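Local coordinates for protein endo-alpha-mannosidase (Bacteroides thetaiotaomicron, PDB 4ACY) that probably hydrolyses internal alpha-mannosidic linkages of N-glycan-type mannosides, as a glycoside hydrolase family 99 endo-alpha-mannosidase with a TIM-barrel fold, at residues 83-93 against 339-350; 110-118 against 358-368. One frame throughout, in Å; residues are numbered along the deposited sequence. Where two conformers were deposited one is given.

Both contacts tie the connection that follows the first barrel strand, 42-46, to the chain that follows the last, strand 322-324. In contact 2 the first and last beta-alpha units of the (beta/alpha)8 barrel meet, helix 102-115 and the start of strand 117-124 packing on helix 359-376, about 15 Å from the centre of the chain. Contact 1 joins the long loops that precede those helices, 83-93 and 339-350, about 22 Å from that centre. The centres of the two contacts lie 23 Å apart, yet they touch where Glu93 OE1 comes 3.9 Å from Met111 CE. In each, the later segment packs against one some 240 residues earlier.

Contact 1. Residues 83-93 against 339-350; sequences NDDIACNFYPE and AVSKKCDAFEYL
The phenol oxygen of Tyr349 is gripped twice by the backbone of the opposing loop: its OH donates to Asp84 O at 2.5 Å and accepts from Ile86 N at 2.8 Å, the latter bond nearly straight at 165°. This ties together two irregular loops of the TIM-barrel enzyme, one following strand 77-79 and the other following strand 322-324. Tyrosine suits the place because a hydroxyl can give and take at once while its ring fills the interior. Ile86 CG1 lies against the ring carbon CE2, and Cys88 O comes up at the ring edge. The edge of the Tyr91 ring meets one face of Tyr349 in a T-shaped pair, planes at 65°, while Phe347 lies over the opposite face. A phenylalanine in place of Tyr349 would probably keep much of this sandwich but leave Asp84 O and Ile86 N without the hydroxyl that joins them.

Tyr91 has its CG anti to the backbone N (chi1 -166°), which lays one face of the ring against the Lys342 chain, bent at chi2. There Lys342 CG sits over the face, 3.8 Å from the centroid; the long aliphatic stem suits an aromatic ring, and in the conformer given NZ makes only a long salt bridge with Asp84 OD2. Asp85 points its charge elsewhere, to Arg289, which also forms a cation-pi contact with Phe347.

At the other end the backbones join directly. Leu350 N donates to Asn89 O at 2.8 Å, and Val340 N to Tyr91 O at 2.9 Å. Water 3 accepts from Tyr91 N and lies close to the carbonyls of Val340 and Leu350. Over the face of Phe90 sits Leu350 CB, 3.9 Å from the ring centroid.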
loop_
_atom_site.group_PDB
_atom_site.type_symbol
_atom_site.label_atom_id
_atom_site.label_comp_id
_atom_site.label_asym_id
_atom_site.label_seq_id
_atom_site.Cartn_x
_atom_site.Cartn_y
_atom_site.Cartn_z
ATOM N N ASN A 83 -14.316 20.514 11.662
ATOM C CA ASN A 83 -15.291 20.143 12.701
ATOM C C ASN A 83 -15.378 18.643 12.924
ATOM O O ASN A 83 -16.466 18.116 13.152
ATOM C CB ASN A 83 -16.690 20.715 12.394
ATOM C CG ASN A 83 -16.655 22.189 12.092
ATOM O OD1 ASN A 83 -16.347 22.997 12.966
ATOM N ND2 ASN A 83 -16.952 22.555 10.846
ATOM N N ASP A 84 -14.231 17.968 12.839
ATOM C CA ASP A 84 -14.116 16.516 13.030
ATOM C C ASP A 84 -14.904 15.700 11.983
ATOM O O ASP A 84 -15.184 14.527 12.192
ATOM C CB ASP A 84 -14.493 16.089 14.468
ATOM C CG ASP A 84 -13.651 16.799 15.551
ATOM O OD1 ASP A 84 -12.592 17.386 15.232
ATOM O OD2 ASP A 84 -14.068 16.774 16.729
ATOM N N ASP A 85 -15.238 16.340 10.862
ATOM C CA ASP A 85 -16.014 15.719 9.773
ATOM C C ASP A 85 -15.015 15.386 8.675
ATOM O O ASP A 85 -14.689 16.238 7.843
ATOM C CB ASP A 85 -17.077 16.711 9.276
ATOM C CG ASP A 85 -17.996 16.136 8.179
ATOM O OD1 ASP A 85 -18.016 14.910 7.943
ATOM O OD2 ASP A 85 -18.741 16.944 7.579
ATOM N N ILE A 86 -14.498 14.162 8.711
ATOM C CA ILE A 86 -13.331 13.808 7.904
ATOM C C ILE A 86 -13.600 12.646 6.931
ATOM O O ILE A 86 -14.506 11.836 7.140
ATOM C CB ILE A 86 -12.070 13.530 8.778
ATOM C CG1 ILE A 86 -12.246 12.275 9.642
ATOM C CG2 ILE A 86 -11.710 14.776 9.645
ATOM C CD1 ILE A 86 -10.922 11.796 10.266
ATOM N N ALA A 87 -12.784 12.575 5.879
ATOM C CA ALA A 87 -13.062 11.711 4.725
ATOM C C ALA A 87 -12.674 10.236 4.905
ATOM O O ALA A 87 -11.886 9.672 4.120
ATOM C CB ALA A 87 -12.399 12.288 3.488
ATOM N N CYS A 88 -13.239 9.621 5.936
ATOM C CA CYS A 88 -13.009 8.221 6.253
ATOM C C CYS A 88 -14.087 7.720 7.199
ATOM O O CYS A 88 -14.721 8.522 7.902
ATOM C CB CYS A 88 -11.606 7.998 6.842
ATOM S SG CYS A 88 -11.033 9.312 7.923
ATOM N N ASN A 89 -14.316 6.408 7.198
ATOM C CA ASN A 89 -15.356 5.820 8.034
ATOM C C ASN A 89 -14.893 5.503 9.458
ATOM O O ASN A 89 -15.717 5.261 10.336
ATOM C CB ASN A 89 -15.911 4.555 7.400
ATOM C CG ASN A 89 -16.811 4.849 6.204
ATOM O OD1 ASN A 89 -18.054 4.698 6.279
ATOM N ND2 ASN A 89 -16.209 5.291 5.114
ATOM N N PHE A 90 -13.576 5.436 9.645
ATOM C CA PHE A 90 -12.967 5.306 10.984
ATOM C C PHE A 90 -12.292 6.631 11.320
ATOM O O PHE A 90 -12.121 7.480 10.448
ATOM C CB PHE A 90 -11.908 4.187 10.970
ATOM C CG PHE A 90 -12.466 2.788 10.822
ATOM C CD1 PHE A 90 -12.736 2.243 9.562
ATOM C CD2 PHE A 90 -12.690 1.992 11.949
ATOM C CE1 PHE A 90 -13.230 0.931 9.424
ATOM C CE2 PHE A 90 -13.182 0.686 11.832
ATOM C CZ PHE A 90 -13.462 0.146 10.562
ATOM N N TYR A 91 -11.878 6.813 12.578
ATOM C CA TYR A 91 -11.263 8.068 12.986
ATOM C C TYR A 91 -9.895 7.773 13.609
ATOM O O TYR A 91 -9.809 6.957 14.535
ATOM C CB TYR A 91 -12.165 8.804 13.991
ATOM C CG TYR A 91 -11.753 10.231 14.197
ATOM C CD1 TYR A 91 -10.743 10.564 15.100
ATOM C CD2 TYR A 91 -12.347 11.257 13.462
ATOM C CE1 TYR A 91 -10.335 11.882 15.262
ATOM C CE2 TYR A 91 -11.945 12.576 13.618
ATOM C CZ TYR A 91 -10.940 12.875 14.524
ATOM O OH TYR A 91 -10.533 14.177 14.685
ATOM N N PRO A 92 -8.828 8.431 13.123
ATOM C CA PRO A 92 -7.493 8.081 13.642
ATOM C C PRO A 92 -7.245 8.471 15.108
ATOM O O PRO A 92 -7.645 9.558 15.549
ATOM C CB PRO A 92 -6.549 8.906 12.772
ATOM C CG PRO A 92 -7.311 9.165 11.485
ATOM C CD PRO A 92 -8.735 9.392 12.006
ATOM N N GLU A 93 -6.542 7.600 15.820
ATOM C CA GLU A 93 -6.018 7.948 17.135
ATOM C C GLU A 93 -5.224 9.259 17.073
ATOM O O GLU A 93 -5.330 10.112 17.974
ATOM C CB GLU A 93 -5.143 6.821 17.675
ATOM C CG GLU A 93 -4.638 7.146 19.083
ATOM C CD GLU A 93 -3.607 6.181 19.614
ATOM O OE1 GLU A 93 -3.016 5.408 18.848
ATOM O OE2 GLU A 93 -3.382 6.214 20.838
ATOM N N ALA A 339 -7.276 3.303 15.485
ATOM C CA ALA A 339 -8.473 4.118 15.329
ATOM C C ALA A 339 -9.142 4.226 16.702
ATOM O O ALA A 339 -8.985 3.332 17.531
ATOM C CB ALA A 339 -9.413 3.451 14.324
ATOM N N VAL A 340 -9.886 5.307 16.918
ATOM C CA VAL A 340 -10.582 5.544 18.202
ATOM C C VAL A 340 -12.076 5.767 18.001
ATOM O O VAL A 340 -12.513 6.160 16.911
ATOM C CB VAL A 340 -9.994 6.778 18.947
ATOM C CG1 VAL A 340 -8.546 6.514 19.320
ATOM C CG2 VAL A 340 -10.108 8.066 18.102
ATOM N N SER A 341 -12.867 5.539 19.051
ATOM C CA SER A 341 -14.278 5.905 19.008
ATOM C C SER A 341 -14.393 7.421 18.858
ATOM O O SER A 341 -13.622 8.182 19.467
ATOM C CB SER A 341 -14.997 5.423 20.266
ATOM O OG SER A 341 -14.285 5.804 21.430
ATOM N N LYS A 342 -15.342 7.857 18.028
ATOM C CA LYS A 342 -15.525 9.275 17.733
ATOM C C LYS A 342 -16.896 9.502 17.117
ATOM O O LYS A 342 -17.360 8.691 16.306
ATOM C CB LYS A 342 -14.444 9.772 16.760
ATOM C CG LYS A 342 -14.385 11.295 16.552
ATOM C CD LYS A 342 -13.967 12.027 17.823
ATOM C CE LYS A 342 -13.266 13.340 17.507
ATOM N NZ LYS A 342 -12.549 13.869 18.703
ATOM N N LYS A 343 -17.532 10.596 17.543
ATOM C CA LYS A 343 -18.749 11.135 16.940
ATOM C C LYS A 343 -18.543 12.637 16.728
ATOM O O LYS A 343 -17.861 13.297 17.509
ATOM C CB LYS A 343 -19.953 10.903 17.856
ATOM N N CYS A 344 -19.104 13.172 15.651
ATOM C CA CYS A 344 -19.238 14.618 15.490
ATOM C C CYS A 344 -20.667 14.867 15.030
ATOM O O CYS A 344 -21.420 13.914 14.832
ATOM C CB CYS A 344 -18.227 15.156 14.481
ATOM S SG CYS A 344 -18.452 14.566 12.800
ATOM N N ASP A 345 -21.041 16.137 14.875
ATOM C CA ASP A 345 -22.391 16.497 14.430
ATOM C C ASP A 345 -22.742 15.812 13.113
ATOM O O ASP A 345 -23.866 15.331 12.921
ATOM C CB ASP A 345 -22.518 18.020 14.274
ATOM C CG ASP A 345 -22.488 18.751 15.604
ATOM O OD1 ASP A 345 -22.866 18.137 16.630
ATOM O OD2 ASP A 345 -22.090 19.943 15.624
ATOM N N ALA A 346 -21.752 15.730 12.233
ATOM C CA ALA A 346 -21.958 15.239 10.874
ATOM C C ALA A 346 -21.925 13.716 10.719
ATOM O O ALA A 346 -22.522 13.181 9.783
ATOM C CB ALA A 346 -20.952 15.894 9.933
ATOM N N PHE A 347 -21.253 13.013 11.633
ATOM C CA PHE A 347 -20.983 11.581 11.443
ATOM C C PHE A 347 -20.573 10.869 12.726
ATOM O O PHE A 347 -19.870 11.436 13.547
ATOM C CB PHE A 347 -19.840 11.419 10.433
ATOM C CG PHE A 347 -19.760 10.044 9.806
ATOM C CD1 PHE A 347 -20.672 9.662 8.831
ATOM C CD2 PHE A 347 -18.738 9.162 10.152
ATOM C CE1 PHE A 347 -20.604 8.396 8.236
ATOM C CE2 PHE A 347 -18.656 7.886 9.570
ATOM C CZ PHE A 347 -19.588 7.508 8.597
ATOM N N GLU A 348 -21.016 9.626 12.874
ATOM C CA GLU A 348 -20.483 8.739 13.901
ATOM C C GLU A 348 -19.604 7.676 13.275
ATOM O O GLU A 348 -20.060 6.858 12.476
ATOM C CB GLU A 348 -21.569 8.083 14.749
ATOM C CG GLU A 348 -20.954 7.165 15.828
ATOM C CD GLU A 348 -21.868 6.918 17.013
ATOM O OE1 GLU A 348 -23.093 6.834 16.812
ATOM O OE2 GLU A 348 -21.356 6.803 18.148
ATOM N N TYR A 349 -18.334 7.689 13.660
ATOM C CA TYR A 349 -17.342 6.828 13.021
ATOM C C TYR A 349 -17.444 5.387 13.497
ATOM O O TYR A 349 -17.871 5.113 14.640
ATOM C CB TYR A 349 -15.922 7.423 13.192
ATOM C CG TYR A 349 -15.786 8.783 12.537
ATOM C CD1 TYR A 349 -16.126 9.955 13.225
ATOM C CD2 TYR A 349 -15.368 8.903 11.205
ATOM C CE1 TYR A 349 -16.016 11.208 12.624
ATOM C CE2 TYR A 349 -15.275 10.150 10.595
ATOM C CZ TYR A 349 -15.611 11.299 11.297
ATOM O OH TYR A 349 -15.519 12.528 10.691
ATOM N N LEU A 350 -17.115 4.459 12.598
ATOM C CA LEU A 350 -16.851 3.080 12.990
ATOM C C LEU A 350 -15.596 3.092 13.849
ATOM O O LEU A 350 -14.846 4.072 13.834
ATOM C CB LEU A 350 -16.607 2.205 11.762
ATOM C CG LEU A 350 -17.777 2.054 10.784
ATOM C CD1 LEU A 350 -17.333 1.209 9.595
ATOM C CD2 LEU A 350 -18.984 1.405 11.478
HETATM O O HOH W 1 -19.176 17.844 12.159
HETATM O O HOH W 2 -18.867 18.336 15.413
HETATM O O HOH W 3 -12.462 4.860 14.583
#

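Contact 2. Residues 110-118 against 358-368; sequences RMHIKANVG and DYYLIRTAYWV
With CG anti to its carbonyl carbon (chi1 -60°) and the chain extended beyond, Leu361 sends CD1 against Met111 CB, 3.6 Å away. Lys114 is extended through chi1 and chi2, which lays CD against Leu361; the turn at chi3 (-70°) then swings CE and NZ aside, to Asp358 OD2 at 2.8 Å from NZ. That salt bridge uses the anti lone pair of the carboxylate. Lysine suits this exposed margin, since its methylenes cover the leucine while its charge finds a partner beside the start of helix 359-376. Residue 111 is selenomethionine, introduced in place of methionine in this derivative.

Between the helices, alanines permit a close approach. The axes of the segments 110-115 and 359-368 come within 8.1 Å, with 46° between their directions, and the single methyls of Ala115 and Ala365 allow their CA atoms to lie 4.3 Å apart. Backbone carbonyls therefore face CA-H groups: Ala115 CA lies 3.4 Å from Leu361 O, and Ala365 CA lies 3.2 Å from Ala115 O.

Asn116 ends the first helix in a Schellman motif with positive phi, and its ND2 returns to Ile113 O. Its CB packs on Val368 CG1, while Val117 CG2 meets Thr364 CG2 at 3.5 Å. Thr364 can offer that methyl because its OG1 bonds back to Tyr360 O, 2.6 Å away, and to Tyr307. Val117 and Val368 also reach Thr42 on the first strand. Helix 102-115 follows the first barrel strand and helix 359-376 the eighth, so their pairing closes the outer ring of helices of the (beta/alpha)8 barrel.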
loop_
_atom_site.group_PDB
_atom_site.type_symbol
_atom_site.label_atom_id
_atom_site.label_comp_id
_atom_site.label_asym_id
_atom_site.label_seq_id
_atom_site.Cartn_x
_atom_site.Cartn_y
_atom_site.Cartn_z
ATOM N N ARG A 110 7.231 3.771 14.919
ATOM C CA ARG A 110 7.066 2.988 16.146
ATOM C C ARG A 110 5.915 1.977 16.028
ATOM O O ARG A 110 6.000 0.850 16.564
ATOM C CB ARG A 110 6.867 3.911 17.356
HETATM N N MSE A 111 4.851 2.363 15.313
HETATM C CA MSE A 111 3.712 1.465 15.116
HETATM C C MSE A 111 4.087 0.280 14.239
HETATM O O MSE A 111 3.601 -0.831 14.446
HETATM C CB MSE A 111 2.520 2.219 14.534
HETATM C CG MSE A 111 1.900 3.196 15.528
HETATM SE SE MSE A 111 0.638 4.375 14.656
HETATM C CE MSE A 111 -0.126 5.198 16.245
ATOM N N HIS A 112 4.951 0.513 13.252
ATOM C CA HIS A 112 5.455 -0.587 12.447
ATOM C C HIS A 112 6.314 -1.531 13.288
ATOM O O HIS A 112 6.203 -2.742 13.159
ATOM C CB HIS A 112 6.202 -0.063 11.227
ATOM C CG HIS A 112 5.291 0.520 10.194
ATOM N ND1 HIS A 112 4.913 -0.168 9.057
ATOM C CD2 HIS A 112 4.631 1.699 10.155
ATOM C CE1 HIS A 112 4.095 0.587 8.340
ATOM N NE2 HIS A 112 3.903 1.723 8.987
ATOM N N ILE A 113 7.147 -0.968 14.168
ATOM C CA ILE A 113 7.920 -1.800 15.105
ATOM C C ILE A 113 6.979 -2.666 15.969
ATOM O O ILE A 113 7.194 -3.875 16.118
ATOM C CB ILE A 113 8.909 -0.940 15.951
ATOM C CG1 ILE A 113 9.938 -0.239 15.048
ATOM C CG2 ILE A 113 9.596 -1.777 17.030
ATOM C CD1 ILE A 113 10.630 -1.139 13.988
ATOM N N LYS A 114 5.908 -2.069 16.485
ATOM C CA LYS A 114 4.892 -2.839 17.215
ATOM C C LYS A 114 4.301 -3.984 16.372
ATOM O O LYS A 114 4.108 -5.088 16.879
ATOM C CB LYS A 114 3.786 -1.916 17.746
ATOM C CG LYS A 114 2.682 -2.659 18.518
ATOM C CD LYS A 114 1.553 -1.735 19.006
ATOM C CE LYS A 114 2.004 -0.801 20.120
ATOM N NZ LYS A 114 0.901 0.121 20.514
ATOM N N ALA A 115 4.051 -3.730 15.083
ATOM C CA ALA A 115 3.458 -4.728 14.181
ATOM C C ALA A 115 4.470 -5.729 13.610
ATOM O O ALA A 115 4.088 -6.685 12.919
ATOM C CB ALA A 115 2.713 -4.020 13.028
ATOM N N ASN A 116 5.755 -5.515 13.910
ATOM C CA ASN A 116 6.860 -6.329 13.376
ATOM C C ASN A 116 7.000 -6.224 11.851
ATOM O O ASN A 116 7.563 -7.114 11.209
ATOM C CB ASN A 116 6.731 -7.811 13.758
ATOM C CG ASN A 116 6.973 -8.068 15.230
ATOM O OD1 ASN A 116 6.835 -9.198 15.700
ATOM N ND2 ASN A 116 7.332 -7.029 15.968
ATOM N N VAL A 117 6.486 -5.135 11.290
ATOM C CA VAL A 117 6.538 -4.905 9.840
ATOM C C VAL A 117 7.794 -4.084 9.537
ATOM O O VAL A 117 7.910 -2.937 9.959
ATOM C CB VAL A 117 5.252 -4.183 9.339
ATOM C CG1 VAL A 117 5.379 -3.779 7.845
ATOM C CG2 VAL A 117 4.001 -5.056 9.576
ATOM N N GLY A 118 8.754 -4.685 8.828
ATOM C CA GLY A 118 10.035 -4.014 8.584
ATOM C C GLY A 118 10.140 -3.135 7.347
ATOM O O GLY A 118 11.157 -2.475 7.144
ATOM N N ASP A 358 -5.110 -0.335 19.188
ATOM C CA ASP A 358 -3.945 -0.893 18.511
ATOM C C ASP A 358 -4.093 -2.384 18.232
ATOM O O ASP A 358 -3.103 -3.060 17.961
ATOM C CB ASP A 358 -2.625 -0.563 19.266
ATOM C CG ASP A 358 -2.597 -1.097 20.699
ATOM O OD1 ASP A 358 -3.664 -1.512 21.215
ATOM O OD2 ASP A 358 -1.485 -1.098 21.310
ATOM N N TYR A 359 -5.324 -2.893 18.275
ATOM C CA TYR A 359 -5.564 -4.300 18.018
ATOM C C TYR A 359 -4.908 -4.785 16.725
ATOM O O TYR A 359 -4.312 -5.869 16.684
ATOM C CB TYR A 359 -7.066 -4.649 17.964
ATOM C CG TYR A 359 -7.249 -6.117 17.707
ATOM C CD1 TYR A 359 -7.054 -7.045 18.734
ATOM C CD2 TYR A 359 -7.535 -6.600 16.423
ATOM C CE1 TYR A 359 -7.158 -8.404 18.498
ATOM C CE2 TYR A 359 -7.657 -7.959 16.188
ATOM C CZ TYR A 359 -7.468 -8.851 17.223
ATOM O OH TYR A 359 -7.586 -10.201 17.011
ATOM N N TYR A 360 -5.053 -4.010 15.648
ATOM C CA TYR A 360 -4.565 -4.495 14.358
ATOM C C TYR A 360 -3.052 -4.461 14.242
ATOM O O TYR A 360 -2.490 -5.261 13.523
ATOM C CB TYR A 360 -5.302 -3.864 13.159
ATOM C CG TYR A 360 -6.731 -4.337 13.170
ATOM C CD1 TYR A 360 -7.085 -5.562 12.586
ATOM C CD2 TYR A 360 -7.719 -3.596 13.818
ATOM C CE1 TYR A 360 -8.400 -6.019 12.652
ATOM C CE2 TYR A 360 -9.029 -4.039 13.868
ATOM C CZ TYR A 360 -9.350 -5.249 13.294
ATOM O OH TYR A 360 -10.638 -5.696 13.352
ATOM N N LEU A 361 -2.400 -3.600 15.022
ATOM C CA LEU A 361 -0.938 -3.626 15.104
ATOM C C LEU A 361 -0.482 -4.873 15.848
ATOM O O LEU A 361 0.414 -5.580 15.382
ATOM C CB LEU A 361 -0.404 -2.364 15.790
ATOM C CG LEU A 361 -0.688 -1.003 15.176
ATOM C CD1 LEU A 361 0.049 0.029 15.986
ATOM C CD2 LEU A 361 -0.220 -0.952 13.706
ATOM N N ILE A 362 -1.097 -5.132 17.007
ATOM C CA ILE A 362 -0.850 -6.356 17.786
ATOM C C ILE A 362 -1.060 -7.623 16.970
ATOM O O ILE A 362 -0.216 -8.525 16.970
ATOM C CB ILE A 362 -1.759 -6.392 19.057
ATOM C CG1 ILE A 362 -1.448 -5.189 19.955
ATOM C CG2 ILE A 362 -1.603 -7.712 19.804
ATOM C CD1 ILE A 362 -2.508 -4.916 21.054
ATOM N N ARG A 363 -2.186 -7.684 16.259
ATOM C CA ARG A 363 -2.546 -8.877 15.502
ATOM C C ARG A 363 -1.640 -9.069 14.275
ATOM O O ARG A 363 -1.375 -10.203 13.862
ATOM C CB ARG A 363 -4.024 -8.824 15.103
ATOM C CG ARG A 363 -4.633 -10.157 14.683
ATOM C CD ARG A 363 -4.547 -11.187 15.813
ATOM N NE ARG A 363 -5.253 -12.415 15.482
ATOM C CZ ARG A 363 -5.144 -13.547 16.184
ATOM N NH1 ARG A 363 -4.343 -13.611 17.248
ATOM N NH2 ARG A 363 -5.829 -14.611 15.821
ATOM N N THR A 364 -1.180 -7.963 13.688
ATOM C CA THR A 364 -0.176 -8.027 12.622
ATOM C C THR A 364 1.120 -8.708 13.103
ATOM O O THR A 364 1.637 -9.606 12.431
ATOM C CB THR A 364 0.136 -6.632 12.040
ATOM O OG1 THR A 364 -1.058 -6.090 11.460
ATOM C CG2 THR A 364 1.210 -6.728 10.937
ATOM N N ALA A 365 1.613 -8.294 14.270
ATOM C CA ALA A 365 2.807 -8.903 14.871
ATOM C C ALA A 365 2.650 -10.413 15.018
ATOM O O ALA A 365 3.590 -11.158 14.735
ATOM C CB ALA A 365 3.121 -8.267 16.218
ATOM N N TYR A 366 1.463 -10.850 15.456
ATOM C CA TYR A 366 1.111 -12.269 15.551
ATOM C C TYR A 366 1.239 -12.981 14.208
ATOM O O TYR A 366 1.857 -14.039 14.105
ATOM C CB TYR A 366 -0.319 -12.427 16.088
ATOM C CG TYR A 366 -0.809 -13.842 16.011
ATOM C CD1 TYR A 366 -0.460 -14.763 16.993
ATOM C CD2 TYR A 366 -1.602 -14.273 14.942
ATOM C CE1 TYR A 366 -0.894 -16.074 16.919
ATOM C CE2 TYR A 366 -2.038 -15.585 14.852
ATOM C CZ TYR A 366 -1.685 -16.478 15.856
ATOM O OH TYR A 366 -2.112 -17.774 15.794
ATOM N N TRP A 367 0.646 -12.397 13.174
ATOM C CA TRP A 367 0.698 -12.981 11.839
ATOM C C TRP A 367 2.094 -12.952 11.214
ATOM O O TRP A 367 2.485 -13.899 10.527
ATOM C CB TRP A 367 -0.340 -12.313 10.931
ATOM C CG TRP A 367 -1.697 -12.825 11.278
ATOM C CD1 TRP A 367 -2.748 -12.112 11.778
ATOM C CD2 TRP A 367 -2.130 -14.182 11.197
ATOM N NE1 TRP A 367 -3.825 -12.942 11.996
ATOM C CE2 TRP A 367 -3.472 -14.220 11.648
ATOM C CE3 TRP A 367 -1.519 -15.370 10.777
ATOM C CZ2 TRP A 367 -4.209 -15.404 11.712
ATOM C CZ3 TRP A 367 -2.264 -16.555 10.828
ATOM C CH2 TRP A 367 -3.592 -16.556 11.289
ATOM N N VAL A 368 2.836 -11.878 11.449
ATOM C CA VAL A 368 4.239 -11.826 11.025
ATOM C C VAL A 368 5.023 -12.992 11.654
ATOM O O VAL A 368 5.799 -13.658 10.974
ATOM C CB VAL A 368 4.900 -10.443 11.303
ATOM C CG1 VAL A 368 6.420 -10.481 11.079
ATOM C CG2 VAL A 368 4.270 -9.355 10.431
#